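Local structure of alpha-1,2-Mannosidase (1HCU) at residues A[449-454]-A[484-489]; A[394-399]-A[454-459]; A[64-69]-A[110-115]. The protein probably trims alpha-1,2-linked mannose residues from high-mannose N-glycans, as a calcium-dependent glycosyl hydrolase of family 47. One frame throughout, in Å; residues are numbered along the deposited sequence.

Interaction 1: residues A[449-454]-A[484-489]; sequences MESFWF and NTEAHP. With CA (calcium ion), chain H.
E486 meets the first turn of helix 451-465 through one carboxylate oxygen: OE2 stands 3.4 Å from F452 CB, at the edge of the phenyl ring and close to its plane. The torsions make the meeting possible. The E486 chain bends at chi2 (81°), bringing its end back to the helix, whereas F452 keeps CG between its backbone N and carbonyl carbon (chi1 50°), and the ring leads away. S451 OG is farther from E486 OE2 and hydrogen-bonds with D60, S56 and R104 instead.

Hydrogen bonds shape the turn that presents E486. N484 OD1 accepts E486 N at 2.7 Å in an Asx turn and H488 N, also at 2.7 Å, from the opposite face of its amide plane. E486 O lies over the centre of the H488 ring.

Metal coordination occupies the tip. T485 gives calcium both its carbonyl O (2.7 Å) and OG1 (2.9 Å), and four waters complete the ligands found.

No hydrogen bond joins the two segments; the helix meets the carboxylate by van der Waals contact. This calcium-bearing hairpin turn is the one known to plug family 47 barrels; here it is braced by N484 OD1 and holds the metal largely through water.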
loop_
_atom_site.group_PDB
_atom_site.type_symbol
_atom_site.label_atom_id
_atom_site.label_comp_id
_atom_site.label_asym_id
_atom_site.label_seq_id
_atom_site.Cartn_x
_atom_site.Cartn_y
_atom_site.Cartn_z
ATOM N N MET A 449 -4.739 13.514 8.886
ATOM C CA MET A 449 -4.921 12.097 9.163
ATOM C C MET A 449 -5.393 11.411 7.880
ATOM O O MET A 449 -6.588 11.346 7.593
ATOM C CB MET A 449 -5.943 11.918 10.296
ATOM C CG MET A 449 -6.155 10.479 10.741
ATOM S SD MET A 449 -6.913 10.335 12.408
ATOM C CE MET A 449 -8.638 10.218 11.999
ATOM N N GLU A 450 -4.433 10.913 7.111
ATOM C CA GLU A 450 -4.709 10.240 5.847
ATOM C C GLU A 450 -5.596 9.013 6.023
ATOM O O GLU A 450 -5.549 8.342 7.056
ATOM C CB GLU A 450 -3.395 9.841 5.187
ATOM C CG GLU A 450 -2.545 11.025 4.781
ATOM C CD GLU A 450 -3.007 11.654 3.487
ATOM O OE1 GLU A 450 -2.544 12.771 3.176
ATOM O OE2 GLU A 450 -3.824 11.029 2.774
ATOM N N SER A 451 -6.386 8.713 4.997
ATOM C CA SER A 451 -7.290 7.572 5.056
ATOM C C SER A 451 -6.577 6.225 5.242
ATOM O O SER A 451 -7.108 5.336 5.913
ATOM C CB SER A 451 -8.190 7.538 3.807
ATOM O OG SER A 451 -7.465 7.219 2.634
ATOM N N PHE A 452 -5.385 6.062 4.667
ATOM C CA PHE A 452 -4.678 4.790 4.826
ATOM C C PHE A 452 -4.314 4.496 6.294
ATOM O O PHE A 452 -3.892 3.392 6.635
ATOM C CB PHE A 452 -3.440 4.727 3.912
ATOM C CG PHE A 452 -2.533 5.925 4.009
ATOM C CD1 PHE A 452 -1.843 6.193 5.179
ATOM C CD2 PHE A 452 -2.341 6.761 2.908
ATOM C CE1 PHE A 452 -0.971 7.269 5.263
ATOM C CE2 PHE A 452 -1.469 7.846 2.981
ATOM C CZ PHE A 452 -0.779 8.100 4.163
ATOM N N TRP A 453 -4.484 5.486 7.165
ATOM C CA TRP A 453 -4.229 5.268 8.585
ATOM C C TRP A 453 -5.296 4.248 8.999
ATOM O O TRP A 453 -4.998 3.259 9.669
ATOM C CB TRP A 453 -4.394 6.575 9.352
ATOM C CG TRP A 453 -4.441 6.447 10.850
ATOM C CD1 TRP A 453 -5.451 6.862 11.668
ATOM C CD2 TRP A 453 -3.414 5.931 11.714
ATOM N NE1 TRP A 453 -5.120 6.643 12.985
ATOM C CE2 TRP A 453 -3.877 6.074 13.042
ATOM C CE3 TRP A 453 -2.150 5.368 11.494
ATOM C CZ2 TRP A 453 -3.120 5.674 14.148
ATOM C CZ3 TRP A 453 -1.396 4.969 12.593
ATOM C CH2 TRP A 453 -1.886 5.126 13.906
ATOM N N PHE A 454 -6.532 4.483 8.559
ATOM C CA PHE A 454 -7.653 3.594 8.849
ATOM C C PHE A 454 -7.544 2.245 8.147
ATOM O O PHE A 454 -7.726 1.193 8.761
ATOM C CB PHE A 454 -8.985 4.216 8.406
ATOM C CG PHE A 454 -9.474 5.316 9.292
ATOM C CD1 PHE A 454 -9.469 6.636 8.849
ATOM C CD2 PHE A 454 -9.952 5.037 10.569
ATOM C CE1 PHE A 454 -9.930 7.660 9.662
ATOM C CE2 PHE A 454 -10.417 6.055 11.392
ATOM C CZ PHE A 454 -10.406 7.368 10.940
ATOM N N ASN A 484 -4.895 -5.982 -1.344
ATOM C CA ASN A 484 -4.614 -5.091 -2.455
ATOM C C ASN A 484 -3.588 -4.118 -1.878
ATOM O O ASN A 484 -3.228 -4.227 -0.708
ATOM C CB ASN A 484 -5.900 -4.383 -2.932
ATOM C CG ASN A 484 -6.115 -3.019 -2.288
ATOM O OD1 ASN A 484 -5.907 -2.831 -1.090
ATOM N ND2 ASN A 484 -6.559 -2.066 -3.092
ATOM N N THR A 485 -3.113 -3.174 -2.673
ATOM C CA THR A 485 -2.095 -2.255 -2.180
ATOM C C THR A 485 -2.529 -1.335 -1.032
ATOM O O THR A 485 -1.689 -0.784 -0.336
ATOM C CB THR A 485 -1.532 -1.418 -3.342
ATOM O OG1 THR A 485 -0.129 -1.251 -3.154
ATOM C CG2 THR A 485 -2.199 -0.057 -3.417
ATOM N N GLU A 486 -3.833 -1.178 -0.825
ATOM C CA GLU A 486 -4.329 -0.311 0.246
ATOM C C GLU A 486 -4.870 -1.182 1.384
ATOM O O GLU A 486 -5.824 -0.821 2.074
ATOM C CB GLU A 486 -5.438 0.612 -0.290
ATOM C CG GLU A 486 -5.834 1.756 0.639
ATOM C CD GLU A 486 -4.885 2.953 0.559
ATOM O OE1 GLU A 486 -3.824 2.848 -0.093
ATOM O OE2 GLU A 486 -5.210 4.005 1.159
ATOM N N ALA A 487 -4.263 -2.348 1.548
ATOM C CA ALA A 487 -4.651 -3.280 2.594
ATOM C C ALA A 487 -6.106 -3.730 2.530
ATOM O O ALA A 487 -6.711 -4.007 3.562
ATOM C CB ALA A 487 -4.359 -2.665 3.959
ATOM N N HIS A 488 -6.674 -3.797 1.329
ATOM C CA HIS A 488 -8.054 -4.262 1.174
ATOM C C HIS A 488 -8.013 -5.688 0.637
ATOM O O HIS A 488 -7.679 -5.912 -0.521
ATOM C CB HIS A 488 -8.840 -3.355 0.223
ATOM C CG HIS A 488 -8.955 -1.944 0.706
ATOM N ND1 HIS A 488 -9.375 -1.630 1.979
ATOM C CD2 HIS A 488 -8.677 -0.766 0.099
ATOM C CE1 HIS A 488 -9.346 -0.319 2.140
ATOM N NE2 HIS A 488 -8.926 0.227 1.014
ATOM N N PRO A 489 -8.353 -6.673 1.480
ATOM C CA PRO A 489 -8.353 -8.094 1.113
ATOM C C PRO A 489 -9.502 -8.555 0.215
ATOM O O PRO A 489 -10.666 -8.352 0.545
ATOM C CB PRO A 489 -8.388 -8.782 2.472
ATOM C CG PRO A 489 -9.286 -7.871 3.254
ATOM C CD PRO A 489 -8.728 -6.502 2.896
HETATM CA CA CA H . 0.885 -0.035 -0.767
HETATM O O HOH W 1 0.142 2.027 -2.584
HETATM O O HOH W 2 2.367 2.311 -0.627
HETATM O O HOH W 3 3.255 -0.882 -1.814
HETATM O O HOH W 4 1.124 -0.052 1.987
#

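Interaction 2: residues A[394-399]-A[454-459]; sequences TLESLY and FAEALK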
loop_
_atom_site.group_PDB
_atom_site.type_symbol
_atom_site.label_atom_id
_atom_site.label_comp_id
_atom_site.label_asym_id
_atom_site.label_seq_id
_atom_site.Cartn_x
_atom_site.Cartn_y
_atom_site.Cartn_z
ATOM N N THR A 394 5.983 -0.368 6.913
ATOM C CA THR A 394 6.831 -1.099 7.840
ATOM C C THR A 394 6.032 -2.073 8.708
ATOM O O THR A 394 6.438 -3.233 8.896
ATOM C CB THR A 394 7.641 -0.106 8.687
ATOM O OG1 THR A 394 8.534 0.610 7.824
ATOM C CG2 THR A 394 8.444 -0.823 9.754
ATOM N N LEU A 395 4.894 -1.604 9.219
ATOM C CA LEU A 395 4.018 -2.443 10.022
ATOM C C LEU A 395 3.561 -3.579 9.116
ATOM O O LEU A 395 3.348 -4.710 9.563
ATOM C CB LEU A 395 2.808 -1.641 10.503
ATOM C CG LEU A 395 3.109 -0.589 11.572
ATOM C CD1 LEU A 395 1.985 0.427 11.585
ATOM C CD2 LEU A 395 3.272 -1.262 12.947
ATOM N N GLU A 396 3.430 -3.270 7.829
ATOM C CA GLU A 396 3.017 -4.262 6.846
ATOM C C GLU A 396 4.076 -5.356 6.765
ATOM O O GLU A 396 3.769 -6.538 6.911
ATOM C CB GLU A 396 2.854 -3.612 5.467
ATOM C CG GLU A 396 2.335 -4.529 4.364
ATOM C CD GLU A 396 2.166 -3.781 3.050
ATOM O OE1 GLU A 396 2.043 -2.541 3.099
ATOM O OE2 GLU A 396 2.147 -4.420 1.975
ATOM N N SER A 397 5.326 -4.962 6.544
ATOM C CA SER A 397 6.383 -5.954 6.429
ATOM C C SER A 397 6.601 -6.760 7.706
ATOM O O SER A 397 6.836 -7.965 7.641
ATOM C CB SER A 397 7.681 -5.295 5.962
ATOM O OG SER A 397 7.538 -4.879 4.614
ATOM N N LEU A 398 6.511 -6.103 8.859
ATOM C CA LEU A 398 6.675 -6.798 10.122
ATOM C C LEU A 398 5.569 -7.841 10.238
ATOM O O LEU A 398 5.804 -8.965 10.687
ATOM C CB LEU A 398 6.593 -5.815 11.290
ATOM C CG LEU A 398 7.761 -4.826 11.384
ATOM C CD1 LEU A 398 7.433 -3.747 12.411
ATOM C CD2 LEU A 398 9.039 -5.572 11.760
ATOM N N TYR A 399 4.363 -7.469 9.826
ATOM C CA TYR A 399 3.242 -8.390 9.881
ATOM C C TYR A 399 3.547 -9.662 9.084
ATOM O O TYR A 399 3.413 -10.767 9.612
ATOM C CB TYR A 399 1.968 -7.708 9.369
ATOM C CG TYR A 399 0.825 -8.659 9.112
ATOM C CD1 TYR A 399 0.455 -8.987 7.808
ATOM C CD2 TYR A 399 0.137 -9.265 10.164
ATOM C CE1 TYR A 399 -0.563 -9.894 7.558
ATOM C CE2 TYR A 399 -0.887 -10.180 9.921
ATOM C CZ TYR A 399 -1.230 -10.489 8.618
ATOM O OH TYR A 399 -2.224 -11.410 8.358
ATOM N N PHE A 454 -6.532 4.483 8.559
ATOM C CA PHE A 454 -7.653 3.594 8.849
ATOM C C PHE A 454 -7.544 2.245 8.147
ATOM O O PHE A 454 -7.726 1.193 8.761
ATOM C CB PHE A 454 -8.985 4.216 8.406
ATOM C CG PHE A 454 -9.474 5.316 9.292
ATOM C CD1 PHE A 454 -9.469 6.636 8.849
ATOM C CD2 PHE A 454 -9.952 5.037 10.569
ATOM C CE1 PHE A 454 -9.930 7.660 9.662
ATOM C CE2 PHE A 454 -10.417 6.055 11.392
ATOM C CZ PHE A 454 -10.406 7.368 10.940
ATOM N N ALA A 455 -7.245 2.282 6.855
ATOM C CA ALA A 455 -7.175 1.067 6.058
ATOM C C ALA A 455 -5.954 0.181 6.221
ATOM O O ALA A 455 -6.065 -1.045 6.176
ATOM C CB ALA A 455 -7.337 1.423 4.582
ATOM N N GLU A 456 -4.795 0.793 6.421
ATOM C CA GLU A 456 -3.559 0.025 6.486
ATOM C C GLU A 456 -2.794 -0.065 7.799
ATOM O O GLU A 456 -2.629 -1.143 8.357
ATOM C CB GLU A 456 -2.610 0.546 5.407
ATOM C CG GLU A 456 -3.200 0.585 4.009
ATOM C CD GLU A 456 -2.126 0.806 2.949
ATOM O OE1 GLU A 456 -2.047 1.923 2.390
ATOM O OE2 GLU A 456 -1.355 -0.141 2.691
ATOM N N ALA A 457 -2.288 1.063 8.272
ATOM C CA ALA A 457 -1.524 1.048 9.502
ATOM C C ALA A 457 -2.265 0.344 10.633
ATOM O O ALA A 457 -1.725 -0.569 11.251
ATOM C CB ALA A 457 -1.158 2.459 9.909
ATOM N N LEU A 458 -3.507 0.744 10.891
ATOM C CA LEU A 458 -4.279 0.139 11.981
ATOM C C LEU A 458 -4.715 -1.300 11.686
ATOM O O LEU A 458 -4.900 -2.103 12.601
ATOM C CB LEU A 458 -5.490 1.023 12.318
ATOM C CG LEU A 458 -5.144 2.380 12.964
ATOM C CD1 LEU A 458 -6.413 3.223 13.154
ATOM C CD2 LEU A 458 -4.480 2.144 14.316
ATOM N N LYS A 459 -4.863 -1.621 10.404
ATOM C CA LYS A 459 -5.259 -2.955 9.973
ATOM C C LYS A 459 -4.117 -3.958 10.208
ATOM O O LYS A 459 -4.309 -4.980 10.854
ATOM C CB LYS A 459 -5.640 -2.917 8.483
ATOM C CG LYS A 459 -5.880 -4.280 7.845
ATOM C CD LYS A 459 -7.338 -4.623 7.759
ATOM C CE LYS A 459 -7.908 -4.439 6.351
ATOM N NZ LYS A 459 -7.974 -3.027 5.873
HETATM O O HOH W 4 1.124 -0.052 1.987
#
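L395 presses its CD1 methyl against the backbone and methyl group of A457, 3.9 Å from A457 O and 4.1 Å from A457 CB. This is the close part of the contact and the nearest approach of the two segments, L395 and A457 having their CA atoms 6.6 Å apart. The leucine points toward the facing helix, with CG anti to its own carbonyl carbon (chi1 -71°), while the small alanine lets a single methyl branch reach the main chain. Segment 454-459 includes a wider, pi-type turn at 454-457, whose last residue is A457.

The polar side is looser. E396 and E456 converge on one bound water with extended chains, but their carboxylates do not touch: E396 OE1 and E456 OE2 remain 4.2 Å apart, the planes turned 53° from each other. Water 4 lies between them, within hydrogen-bonding distance of E396 OE1 (2.9 Å) and E456 OE2 (2.6 Å), though nearby acceptors outnumber its protons. Since that water is also a calcium ligand, the two like charges are probably offset by the metal, and both glutamates probably belong to its second shell.

K459 turns the other way along helix 451-465. Its NZ reaches A455 O at 2.8 Å, on a lone pair in the carbonyl plane, and makes a salt bridge with D63. Around the pair, L395 also packs on A417 and I421 of helix 408-425, L458 faces V19 and F23 of helix 13-33, and E456 lies against A487 in the hairpin turn between strands 481-483 and 489-491.

Interaction 3: residues A[64-69]-A[110-115]; sequences TAILMG and LSAYDL
L67 and L115 cross at about a right angle, so that one methyl of L67, CD2, lies against the fork of L115, 3.8 Å from L115 CD1 and 4.2 Å from L115 CD2. Both leucines carry CG anti to the carbonyl carbon, but their bases are set differently. L115 starts out toward helix 56-67, whereas L67 leaves its helix at a slant and meets its partner through the end of the chain.

I66 supplies the other half of the interface and lays its two branches along one face of helix 98-117. CG1, beside the backbone N (chi1 -71°), continues in an extended chain to CD1, which settles on A112 at 4.1 Å from both its CA and its CB. The CG2 methyl goes the other way round the CB and rests 4.2 Å from L115 CB. One isoleucine thus spans the turn between A112 and L115, residues i and i+3 of the facing helix, where the small alanine admits CD1 close to the backbone.

G69, with positive phi, takes part in a Schellman motif, its N bonded to I66 O at 3.1 Å. F120 touches both I66 and L67 from the loop after helix 98-117.

Between residues 64-69 and 110-115 the contact is wholly apolar, made by buried aliphatic groups with neither hydrogen bond nor charged pair, and the fit depends on branch shape rather than polarity. S111 OG hydrogen-bonds to D63, which precedes T64 on helix 56-67, adding a polar tie between the same two helices.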
loop_
_atom_site.group_PDB
_atom_site.type_symbol
_atom_site.label_atom_id
_atom_site.label_comp_id
_atom_site.label_asym_id
_atom_site.label_seq_id
_atom_site.Cartn_x
_atom_site.Cartn_y
_atom_site.Cartn_z
ATOM N N THR A 64 -11.559 -2.459 7.751
ATOM C CA THR A 64 -10.790 -2.572 8.976
ATOM C C THR A 64 -11.799 -2.704 10.116
ATOM O O THR A 64 -11.621 -3.516 11.024
ATOM C CB THR A 64 -9.895 -1.334 9.200
ATOM O OG1 THR A 64 -8.951 -1.228 8.123
ATOM C CG2 THR A 64 -9.135 -1.455 10.514
ATOM N N ALA A 65 -12.877 -1.922 10.044
ATOM C CA ALA A 65 -13.931 -1.948 11.059
ATOM C C ALA A 65 -14.611 -3.310 11.087
ATOM O O ALA A 65 -15.062 -3.765 12.134
ATOM C CB ALA A 65 -14.964 -0.859 10.770
ATOM N N ILE A 66 -14.697 -3.956 9.930
ATOM C CA ILE A 66 -15.327 -5.271 9.850
ATOM C C ILE A 66 -14.472 -6.329 10.548
ATOM O O ILE A 66 -14.987 -7.129 11.319
ATOM C CB ILE A 66 -15.546 -5.697 8.377
ATOM C CG1 ILE A 66 -16.642 -4.846 7.746
ATOM C CG2 ILE A 66 -15.925 -7.167 8.305
ATOM C CD1 ILE A 66 -16.794 -5.070 6.264
ATOM N N LEU A 67 -13.169 -6.319 10.282
ATOM C CA LEU A 67 -12.249 -7.296 10.877
ATOM C C LEU A 67 -12.107 -7.121 12.387
ATOM O O LEU A 67 -11.720 -8.055 13.091
ATOM C CB LEU A 67 -10.866 -7.192 10.219
ATOM C CG LEU A 67 -10.812 -7.381 8.699
ATOM C CD1 LEU A 67 -9.389 -7.166 8.202
ATOM C CD2 LEU A 67 -11.294 -8.778 8.338
ATOM N N MET A 68 -12.412 -5.922 12.874
ATOM C CA MET A 68 -12.317 -5.627 14.295
ATOM C C MET A 68 -13.622 -5.923 15.024
ATOM O O MET A 68 -13.685 -5.850 16.246
ATOM C CB MET A 68 -11.942 -4.158 14.510
ATOM C CG MET A 68 -10.522 -3.812 14.096
ATOM S SD MET A 68 -10.204 -2.041 14.207
ATOM C CE MET A 68 -8.414 -2.009 14.376
ATOM N N GLY A 69 -14.666 -6.252 14.277
ATOM C CA GLY A 69 -15.940 -6.549 14.910
ATOM C C GLY A 69 -16.695 -5.303 15.350
ATOM O O GLY A 69 -17.513 -5.362 16.268
ATOM N N LEU A 110 -14.877 -3.384 -2.688
ATOM C CA LEU A 110 -14.769 -4.800 -3.022
ATOM C C LEU A 110 -14.322 -5.675 -1.848
ATOM O O LEU A 110 -14.831 -6.785 -1.674
ATOM C CB LEU A 110 -13.818 -4.989 -4.212
ATOM C CG LEU A 110 -14.417 -5.152 -5.619
ATOM C CD1 LEU A 110 -15.483 -4.115 -5.901
ATOM C CD2 LEU A 110 -13.292 -5.044 -6.633
ATOM N N SER A 111 -13.385 -5.192 -1.036
ATOM C CA SER A 111 -12.930 -5.988 0.101
ATOM C C SER A 111 -14.068 -6.104 1.114
ATOM O O SER A 111 -14.318 -7.181 1.662
ATOM C CB SER A 111 -11.685 -5.364 0.750
ATOM O OG SER A 111 -11.951 -4.070 1.261
ATOM N N ALA A 112 -14.769 -4.997 1.350
ATOM C CA ALA A 112 -15.892 -5.005 2.278
ATOM C C ALA A 112 -16.952 -5.968 1.747
ATOM O O ALA A 112 -17.546 -6.736 2.504
ATOM C CB ALA A 112 -16.477 -3.607 2.409
ATOM N N TYR A 113 -17.183 -5.935 0.441
ATOM C CA TYR A 113 -18.176 -6.820 -0.149
ATOM C C TYR A 113 -17.788 -8.289 0.065
ATOM O O TYR A 113 -18.606 -9.091 0.517
ATOM C CB TYR A 113 -18.318 -6.510 -1.637
ATOM C CG TYR A 113 -19.379 -7.321 -2.336
ATOM C CD1 TYR A 113 -20.736 -7.053 -2.158
ATOM C CD2 TYR A 113 -19.018 -8.362 -3.182
ATOM C CE1 TYR A 113 -21.705 -7.815 -2.813
ATOM C CE2 TYR A 113 -19.959 -9.118 -3.830
ATOM C CZ TYR A 113 -21.297 -8.850 -3.649
ATOM O OH TYR A 113 -22.203 -9.656 -4.294
ATOM N N ASP A 114 -16.536 -8.633 -0.237
ATOM C CA ASP A 114 -16.075 -10.004 -0.066
ATOM C C ASP A 114 -16.121 -10.463 1.392
ATOM O O ASP A 114 -16.459 -11.611 1.672
ATOM C CB ASP A 114 -14.656 -10.184 -0.623
ATOM C CG ASP A 114 -14.632 -10.342 -2.142
ATOM O OD1 ASP A 114 -15.652 -10.782 -2.714
ATOM O OD2 ASP A 114 -13.589 -10.048 -2.765
ATOM N N LEU A 115 -15.791 -9.577 2.324
ATOM C CA LEU A 115 -15.820 -9.955 3.728
ATOM C C LEU A 115 -17.257 -10.131 4.239
ATOM O O LEU A 115 -17.570 -11.136 4.884
ATOM C CB LEU A 115 -15.083 -8.914 4.577
ATOM C CG LEU A 115 -13.568 -8.789 4.341
ATOM C CD1 LEU A 115 -13.013 -7.645 5.177
ATOM C CD2 LEU A 115 -12.870 -10.087 4.697
#

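In the fold
All three contacts belong to the (alpha/alpha)7 barrel of family 47. Interaction 3 comes first along the chain, joining helices 56-67 and 98-117; interactions 1 and 2 follow and interlace, sharing F454 and helix 451-465. Their centres lie about 8 Å apart and both use water 4, so the hairpin turn and two wall helices meet around one calcium site. T485 O and E456 OE2 are 3.1 Å apart beside it. The centre of interaction 3 lies about 12 Å from that of interaction 1 and about 15 Å from that of interaction 2, tied in through T64 OG1, which probably bonds F454 O and K459 NZ. Helix 451-465 thus connects the apolar wall with the metal-bearing core.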